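Local coordinates for protein glycoside hydrolase family 81 (Clostridium thermocellum, PDB 6FOP) that probably hydrolyses beta-1,3-glucans such as laminarin as part of the cellulosome, at residues Glu65-Gly70 with Ala114-Gly119. Sequence-based numbering, arbitrary orientation.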
loop_
_atom_site.group_PDB
_atom_site.type_symbol
_atom_site.label_atom_id
_atom_site.label_comp_id
_atom_site.label_asym_id
_atom_site.label_seq_id
_atom_site.Cartn_x
_atom_site.Cartn_y
_atom_site.Cartn_z
ATOM N N GLU A 65 -4.763 28.621 -13.454
ATOM C CA GLU A 65 -6.106 28.857 -14.018
ATOM C C GLU A 65 -7.202 28.114 -13.241
ATOM O O GLU A 65 -8.350 28.550 -13.194
ATOM C CB GLU A 65 -6.144 28.402 -15.497
ATOM C CG GLU A 65 -7.507 28.563 -16.173
ATOM C CD GLU A 65 -7.571 28.019 -17.577
ATOM O OE1 GLU A 65 -6.573 27.439 -18.067
ATOM O OE2 GLU A 65 -8.650 28.154 -18.190
ATOM N N GLY A 66 -6.881 26.952 -12.680
ATOM C CA GLY A 66 -7.920 26.123 -12.077
ATOM C C GLY A 66 -7.513 24.668 -12.000
ATOM O O GLY A 66 -6.329 24.354 -11.763
ATOM N N ILE A 67 -8.486 23.785 -12.238
ATOM C CA ILE A 67 -8.302 22.342 -12.062
ATOM C C ILE A 67 -8.466 21.612 -13.388
ATOM O O ILE A 67 -9.581 21.551 -13.951
ATOM C CB ILE A 67 -9.308 21.741 -11.039
ATOM C CG1 ILE A 67 -9.376 22.542 -9.726
ATOM C CG2 ILE A 67 -8.911 20.295 -10.754
ATOM C CD1 ILE A 67 -10.489 23.566 -9.647
ATOM N N GLU A 68 -7.370 21.053 -13.911
ATOM C CA GLU A 68 -7.466 20.208 -15.092
ATOM C C GLU A 68 -8.189 18.933 -14.706
ATOM O O GLU A 68 -7.916 18.381 -13.640
ATOM C CB GLU A 68 -6.104 19.818 -15.665
ATOM C CG GLU A 68 -5.250 20.994 -16.092
ATOM C CD GLU A 68 -4.030 20.593 -16.889
ATOM O OE1 GLU A 68 -3.600 19.427 -16.802
ATOM O OE2 GLU A 68 -3.461 21.472 -17.585
ATOM N N VAL A 69 -9.038 18.459 -15.593
ATOM C CA VAL A 69 -9.788 17.219 -15.478
ATOM C C VAL A 69 -9.537 16.387 -16.721
ATOM O O VAL A 69 -9.599 16.911 -17.854
ATOM C CB VAL A 69 -11.297 17.473 -15.347
ATOM C CG1 VAL A 69 -12.075 16.162 -15.291
ATOM C CG2 VAL A 69 -11.617 18.349 -14.145
ATOM N N GLY A 70 -9.285 15.090 -16.549
ATOM C CA GLY A 70 -9.163 14.215 -17.706
ATOM C C GLY A 70 -9.420 12.758 -17.399
ATOM O O GLY A 70 -9.430 12.340 -16.230
ATOM N N ALA A 114 -9.802 20.321 -1.898
ATOM C CA ALA A 114 -8.761 21.347 -2.061
ATOM C C ALA A 114 -9.400 22.682 -2.419
ATOM O O ALA A 114 -10.423 22.713 -3.095
ATOM C CB ALA A 114 -7.763 20.934 -3.133
ATOM N N VAL A 115 -8.751 23.760 -1.995
ATOM C CA VAL A 115 -9.273 25.106 -2.207
ATOM C C VAL A 115 -8.241 25.931 -2.962
ATOM O O VAL A 115 -7.047 25.901 -2.651
ATOM C CB VAL A 115 -9.546 25.805 -0.854
ATOM C CG1 VAL A 115 -9.929 27.280 -1.059
ATOM C CG2 VAL A 115 -10.642 25.096 -0.100
ATOM N N MET A 116 -8.732 26.665 -3.958
ATOM C CA MET A 116 -7.978 27.706 -4.644
ATOM C C MET A 116 -8.732 29.010 -4.375
ATOM O O MET A 116 -9.920 29.078 -4.635
ATOM C CB MET A 116 -7.962 27.401 -6.146
ATOM C CG MET A 116 -7.612 25.982 -6.479
ATOM S SD MET A 116 -7.598 25.738 -8.245
ATOM C CE MET A 116 -5.994 26.527 -8.423
ATOM N N ALA A 117 -8.056 30.038 -3.874
ATOM C CA ALA A 117 -8.748 31.264 -3.507
ATOM C C ALA A 117 -7.899 32.493 -3.726
ATOM O O ALA A 117 -6.722 32.514 -3.381
ATOM C CB ALA A 117 -9.170 31.195 -2.044
ATOM N N SER A 118 -8.529 33.536 -4.254
ATOM C CA SER A 118 -7.955 34.876 -4.240
ATOM C C SER A 118 -8.907 35.725 -3.388
ATOM O O SER A 118 -9.906 35.238 -2.864
ATOM C CB SER A 118 -7.917 35.434 -5.649
ATOM O OG SER A 118 -9.232 35.841 -5.999
ATOM N N GLY A 119 -8.605 36.997 -3.269
ATOM C CA GLY A 119 -9.488 37.904 -2.570
ATOM C C GLY A 119 -10.831 38.099 -3.249
ATOM O O GLY A 119 -11.772 38.542 -2.599
#
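M116 reaches across from one beta-sheet and lays its thioether against G66 and I67 of another; it contributes most of the contact, the side-chain partner being I67. Its SD lies 3.9 Å from G66 CA and also 3.9 Å from I67 CD1, so the sulfur meets the G66 backbone and, next to it, an apolar branch. CG stands anti to the carbonyl carbon (chi1 -47°) and CA to SD runs extended; the bend at chi3 (78°) then turns the methyl along the G66 backbone, with CE 4.0 Å from G66 O. The backbone conformation of G66 suits glycine, because a side chain would press on the carbonyl O of E65. From I67 it is the CG1-CD1 arm that touches, crossing the methionine at a slant, with CG1 also 3.9 Å from SD. No hydrogen bond joins the segments; the contact is apolar and buried. It links two antiparallel sheets face to face: strand 66-70, flanked by strands 59-63 and 89-93, and strand 111-118, which pairs with strand 121-128. F62 from strand 59-63 and F99 from a loop also pack on M116, while I123 of strand 121-128 touches I67, extending the apolar layer between the sheets.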